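Local coordinates for protein SsfX3 (Streptomyces sp. SF2575, PDB 3SKV) that probably transfers a salicylyl group in the biosynthesis of a tetracycline, using a GDSL/SGNH hydrolase-like domain joined to an N-terminal jelly-roll domain, at residues R61-D66 and A237-D242; I286-S291 and K317-L322. The protein carries 1 engineered substitution. All coordinates share one frame; numbering follows the deposited sequence.

Interaction 1: residues R61-D66 and A237-D242; sequences RAPHED and ARLIRD
Leu-239 carries its CG anti to the backbone N (chi1 -171°), and with chi2 at 51° the isobutyl fork opens off helix 234-242 toward the loop, one methyl for Pro-63 and the other for the backbone around Ala-62. CD1 of Leu-239 meets the CD–CG side of the Pro-63 ring, 3.8 Å from CD, with CG of the same ring next at 4.2 Å. The second branch, CD2, settles against the chain just before the proline, 3.9 Å from the carbonyl O of Arg-61 and 4.1 Å from CA of Ala-62. CB of Ala-62 adds a further apolar touch to this methyl.

Leu-239 also rests on Leu-223 of strand 219-223, an edge of the parallel sheet. Arg-61 turns its guanidinium away from the helix, giving NE to the carbonyl of Gln-81 and NH1 to that of Ser-222, so it too spans the two domains.

The salt bridge of Arg-241 with Asp-242 lies within the helix, away from the contact, and is shared with Glu-279 and Arg-280, which pair with the arginine and the aspartate respectively. Between the two segments, by contrast, no hydrogen bond forms; their join depends on van der Waals and hydrophobic contact through one forked side chain, a small seam between jelly-roll and hydrolase-like domains.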
loop_
_atom_site.group_PDB
_atom_site.type_symbol
_atom_site.label_atom_id
_atom_site.label_comp_id
_atom_site.label_asym_id
_atom_site.label_seq_id
_atom_site.Cartn_x
_atom_site.Cartn_y
_atom_site.Cartn_z
ATOM N N ARG A 61 -6.052 2.671 7.321
ATOM C CA ARG A 61 -5.829 3.241 5.995
ATOM C C ARG A 61 -7.103 3.891 5.418
ATOM O O ARG A 61 -7.227 4.078 4.225
ATOM C CB ARG A 61 -5.175 2.230 5.063
ATOM C CG ARG A 61 -3.725 1.973 5.444
ATOM C CD ARG A 61 -3.048 1.171 4.371
ATOM N NE ARG A 61 -3.599 -0.173 4.307
ATOM C CZ ARG A 61 -3.893 -0.824 3.188
ATOM N NH1 ARG A 61 -3.653 -0.268 2.005
ATOM N NH2 ARG A 61 -4.427 -2.035 3.242
ATOM N N ALA A 62 -8.016 4.283 6.300
ATOM C CA ALA A 62 -9.264 5.002 6.037
ATOM C C ALA A 62 -9.718 5.626 7.382
ATOM O O ALA A 62 -9.206 5.175 8.408
ATOM C CB ALA A 62 -10.321 4.052 5.511
ATOM N N PRO A 63 -10.613 6.661 7.432
ATOM C CA PRO A 63 -11.009 7.240 8.748
ATOM C C PRO A 63 -11.799 6.207 9.541
ATOM O O PRO A 63 -12.898 5.895 9.121
ATOM C CB PRO A 63 -11.883 8.447 8.370
ATOM C CG PRO A 63 -11.638 8.675 6.936
ATOM C CD PRO A 63 -11.281 7.364 6.322
ATOM N N HIS A 64 -11.237 5.645 10.629
ATOM C CA HIS A 64 -11.828 4.554 11.403
ATOM C C HIS A 64 -13.256 4.771 11.875
ATOM O O HIS A 64 -14.036 3.823 11.907
ATOM C CB HIS A 64 -10.908 4.105 12.565
ATOM C CG HIS A 64 -10.729 5.141 13.630
ATOM N ND1 HIS A 64 -11.571 5.194 14.727
ATOM C CD2 HIS A 64 -9.820 6.144 13.720
ATOM C CE1 HIS A 64 -11.148 6.218 15.454
ATOM N NE2 HIS A 64 -10.094 6.824 14.885
ATOM N N GLU A 65 -13.587 6.012 12.242
ATOM C CA GLU A 65 -14.922 6.438 12.698
ATOM C C GLU A 65 -15.998 6.313 11.588
ATOM O O GLU A 65 -17.168 6.095 11.892
ATOM C CB GLU A 65 -14.867 7.866 13.298
ATOM C CG GLU A 65 -14.321 8.954 12.364
ATOM C CD GLU A 65 -12.809 9.114 12.244
ATOM O OE1 GLU A 65 -12.153 8.211 11.680
ATOM O OE2 GLU A 65 -12.284 10.165 12.679
ATOM N N ASP A 66 -15.578 6.368 10.313
ATOM C CA ASP A 66 -16.436 6.287 9.132
ATOM C C ASP A 66 -16.247 5.006 8.341
ATOM O O ASP A 66 -16.667 4.971 7.193
ATOM C CB ASP A 66 -16.138 7.480 8.190
ATOM C CG ASP A 66 -16.317 8.861 8.772
ATOM O OD1 ASP A 66 -17.216 9.036 9.629
ATOM O OD2 ASP A 66 -15.611 9.783 8.321
ATOM N N ALA A 237 -12.364 8.181 -3.718
ATOM C CA ALA A 237 -12.011 9.410 -4.434
ATOM C C ALA A 237 -12.031 10.596 -3.453
ATOM O O ALA A 237 -11.142 11.454 -3.512
ATOM C CB ALA A 237 -12.996 9.662 -5.563
ATOM N N ARG A 238 -13.057 10.646 -2.562
ATOM C CA ARG A 238 -13.184 11.671 -1.516
ATOM C C ARG A 238 -12.012 11.580 -0.532
ATOM O O ARG A 238 -11.492 12.603 -0.107
ATOM C CB ARG A 238 -14.504 11.524 -0.777
ATOM C CG ARG A 238 -15.737 11.879 -1.634
ATOM C CD ARG A 238 -17.033 11.626 -0.877
ATOM N NE ARG A 238 -17.323 12.715 0.049
ATOM C CZ ARG A 238 -17.123 12.690 1.363
ATOM N NH1 ARG A 238 -16.642 11.598 1.949
ATOM N NH2 ARG A 238 -17.418 13.747 2.104
ATOM N N LEU A 239 -11.590 10.347 -0.184
ATOM C CA LEU A 239 -10.459 10.076 0.685
ATOM C C LEU A 239 -9.166 10.613 0.039
ATOM O O LEU A 239 -8.459 11.402 0.666
ATOM C CB LEU A 239 -10.354 8.564 0.983
ATOM C CG LEU A 239 -9.331 8.130 2.051
ATOM C CD1 LEU A 239 -9.505 8.922 3.343
ATOM C CD2 LEU A 239 -9.459 6.697 2.358
ATOM N N ILE A 240 -8.895 10.235 -1.214
ATOM C CA ILE A 240 -7.737 10.706 -1.964
ATOM C C ILE A 240 -7.708 12.237 -2.002
ATOM O O ILE A 240 -6.658 12.834 -1.739
ATOM C CB ILE A 240 -7.696 10.085 -3.376
ATOM C CG1 ILE A 240 -7.480 8.554 -3.293
ATOM C CG2 ILE A 240 -6.610 10.769 -4.235
ATOM C CD1 ILE A 240 -7.733 7.771 -4.565
ATOM N N ARG A 241 -8.859 12.858 -2.311
ATOM C CA ARG A 241 -9.039 14.303 -2.382
ATOM C C ARG A 241 -8.664 14.970 -1.045
ATOM O O ARG A 241 -8.056 16.047 -1.048
ATOM C CB ARG A 241 -10.517 14.606 -2.703
ATOM C CG ARG A 241 -10.856 16.080 -2.786
ATOM C CD ARG A 241 -12.324 16.379 -2.626
ATOM N NE ARG A 241 -12.828 15.908 -1.345
ATOM C CZ ARG A 241 -14.114 15.771 -1.056
ATOM N NH1 ARG A 241 -15.042 16.020 -1.976
ATOM N NH2 ARG A 241 -14.483 15.337 0.137
ATOM N N ASP A 242 -9.052 14.332 0.086
ATOM C CA ASP A 242 -8.830 14.871 1.419
ATOM C C ASP A 242 -7.463 14.525 2.039
ATOM O O ASP A 242 -7.141 14.984 3.125
ATOM C CB ASP A 242 -10.031 14.530 2.326
ATOM C CG ASP A 242 -11.375 15.102 1.836
ATOM O OD1 ASP A 242 -11.372 16.182 1.197
ATOM O OD2 ASP A 242 -12.424 14.458 2.080
#

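Interaction 2: residues I286-S291 and K317-L322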
loop_
_atom_site.group_PDB
_atom_site.type_symbol
_atom_site.label_atom_id
_atom_site.label_comp_id
_atom_site.label_asym_id
_atom_site.label_seq_id
_atom_site.Cartn_x
_atom_site.Cartn_y
_atom_site.Cartn_z
ATOM N N ILE A 286 -1.904 12.930 -11.955
ATOM C CA ILE A 286 -2.775 11.772 -11.769
ATOM C C ILE A 286 -2.448 10.802 -12.895
ATOM O O ILE A 286 -2.542 11.151 -14.089
ATOM C CB ILE A 286 -4.296 12.112 -11.721
ATOM C CG1 ILE A 286 -4.645 13.033 -10.515
ATOM C CG2 ILE A 286 -5.137 10.800 -11.681
ATOM C CD1 ILE A 286 -6.056 13.554 -10.565
ATOM N N VAL A 287 -2.023 9.598 -12.511
ATOM C CA VAL A 287 -1.672 8.546 -13.441
ATOM C C VAL A 287 -2.796 7.544 -13.465
ATOM O O VAL A 287 -3.102 6.890 -12.467
ATOM C CB VAL A 287 -0.292 7.932 -13.123
ATOM C CG1 VAL A 287 0.039 6.832 -14.092
ATOM C CG2 VAL A 287 0.783 9.005 -13.145
ATOM N N LEU A 288 -3.439 7.472 -14.617
ATOM C CA LEU A 288 -4.561 6.585 -14.910
ATOM C C LEU A 288 -4.017 5.308 -15.521
ATOM O O LEU A 288 -3.574 5.275 -16.679
ATOM C CB LEU A 288 -5.486 7.305 -15.875
ATOM C CG LEU A 288 -6.830 7.707 -15.321
ATOM C CD1 LEU A 288 -6.752 8.280 -13.897
ATOM C CD2 LEU A 288 -7.517 8.643 -16.258
ATOM N N GLY A 289 -3.977 4.290 -14.687
ATOM C CA GLY A 289 -3.419 3.007 -15.066
ATOM C C GLY A 289 -4.451 1.990 -15.468
ATOM O O GLY A 289 -5.415 1.756 -14.747
ATOM N N SER A 290 -4.251 1.383 -16.633
ATOM C CA SER A 290 -5.097 0.292 -17.061
ATOM C C SER A 290 -4.549 -0.905 -16.324
ATOM O O SER A 290 -3.373 -0.919 -15.941
ATOM C CB SER A 290 -5.027 0.083 -18.572
ATOM O OG SER A 290 -3.700 -0.107 -19.011
ATOM N N SER A 291 -5.383 -1.894 -16.105
ATOM C CA SER A 291 -4.940 -3.094 -15.424
ATOM C C SER A 291 -3.715 -3.789 -16.061
ATOM O O SER A 291 -3.524 -3.854 -17.292
ATOM C CB SER A 291 -6.101 -4.062 -15.282
ATOM O OG SER A 291 -7.030 -3.491 -14.375
ATOM N N LYS A 317 -9.506 6.091 -23.182
ATOM C CA LYS A 317 -10.465 7.075 -23.675
ATOM C C LYS A 317 -10.720 8.211 -22.705
ATOM O O LYS A 317 -10.758 9.364 -23.147
ATOM C CB LYS A 317 -11.778 6.427 -24.153
ATOM C CG LYS A 317 -11.647 5.748 -25.525
ATOM C CD LYS A 317 -12.989 5.232 -26.049
ATOM C CE LYS A 317 -12.840 4.410 -27.316
ATOM N NZ LYS A 317 -12.621 5.250 -28.529
ATOM N N VAL A 318 -10.866 7.898 -21.394
ATOM C CA VAL A 318 -11.112 8.887 -20.335
ATOM C C VAL A 318 -9.897 9.819 -20.177
ATOM O O VAL A 318 -10.060 11.041 -20.076
ATOM C CB VAL A 318 -11.518 8.200 -19.002
ATOM C CG1 VAL A 318 -11.434 9.157 -17.803
ATOM C CG2 VAL A 318 -12.900 7.584 -19.115
ATOM N N ALA A 319 -8.692 9.238 -20.209
ATOM C CA ALA A 319 -7.444 9.978 -20.105
ATOM C C ALA A 319 -7.324 10.975 -21.259
ATOM O O ALA A 319 -7.020 12.140 -21.015
ATOM C CB ALA A 319 -6.275 9.010 -20.112
ATOM N N GLU A 320 -7.644 10.541 -22.491
ATOM C CA GLU A 320 -7.614 11.401 -23.666
ATOM C C GLU A 320 -8.687 12.503 -23.553
ATOM O O GLU A 320 -8.408 13.653 -23.879
ATOM C CB GLU A 320 -7.822 10.579 -24.956
ATOM C CG GLU A 320 -6.647 9.703 -25.370
ATOM C CD GLU A 320 -6.873 8.680 -26.483
ATOM O OE1 GLU A 320 -8.026 8.536 -26.959
ATOM O OE2 GLU A 320 -5.887 8.004 -26.865
ATOM N N LEU A 321 -9.889 12.153 -23.062
ATOM C CA LEU A 321 -11.003 13.082 -22.891
ATOM C C LEU A 321 -10.672 14.192 -21.883
ATOM O O LEU A 321 -10.853 15.362 -22.186
ATOM C CB LEU A 321 -12.282 12.314 -22.521
ATOM C CG LEU A 321 -13.525 13.160 -22.236
ATOM C CD1 LEU A 321 -14.248 13.524 -23.495
ATOM C CD2 LEU A 321 -14.446 12.483 -21.240
ATOM N N LEU A 322 -10.135 13.827 -20.714
ATOM C CA LEU A 322 -9.730 14.778 -19.682
ATOM C C LEU A 322 -8.624 15.727 -20.187
ATOM O O LEU A 322 -8.713 16.941 -19.978
ATOM C CB LEU A 322 -9.269 14.010 -18.436
ATOM C CG LEU A 322 -10.288 13.672 -17.336
ATOM C CD1 LEU A 322 -11.701 13.573 -17.855
ATOM C CD2 LEU A 322 -9.903 12.423 -16.643
#
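Leu-288 sends its CD2 methyl from strand 286-290 against helix 308-324, where it meets Ala-319 almost equally at two atoms, CB at 4.1 Å and CA at 4.1 Å. Its chi1 of -112° lies well away from the staggered values, an eclipsed-like setting that is best read with caution at this resolution. CG1 of Val-318 lies anti to its backbone N (chi1 165°) and touches the same methyl at 4.2 Å. One turn after Val-318, Leu-322 comes in more loosely, its CD2 lying 4.5 Å from CD2 of Leu-288; both of its torsions fall off the staggered positions, so its placing is less certain.

Strand and helix belong to a beta-alpha-beta unit completed by strand 330-333, part of the parallel sheet of the GDSL/SGNH hydrolase fold. The two segments run nearly antiparallel, at 154°, and their axes come within 9.6 Å, a spacing bridged by the leucine branch against the short alanine side chain. No hydrogen bond links the segments.

Neighbouring elements close around this apolar cluster. Leu-288 touches Leu-250 and Val-330 on the strands flanking its own, and Ala-319 leans on Tyr-332, while Val-318 and Leu-322 pack against Val-271 and Val-274 of helix 266-278, respectively.

Overall arrangement
From the N terminus, the chain first passes 61-66, in the loop that follows strand 56-60 of the N-terminal domain. It then completes that domain's strands and enters the parallel sheet before interaction 1 closes a long loop at 237-242, with 170 residues between the segments. Interaction 2 opens later, at strand 286-290, and closes a far shorter loop at 317-322 on helix 308-324. The loops therefore follow in series, neither nesting nor crossing. Interaction 1 ties one domain to the other, whereas interaction 2 packs a helix on the sheet within the hydrolase-like domain. Their centres are about 22 Å apart, and they do not touch.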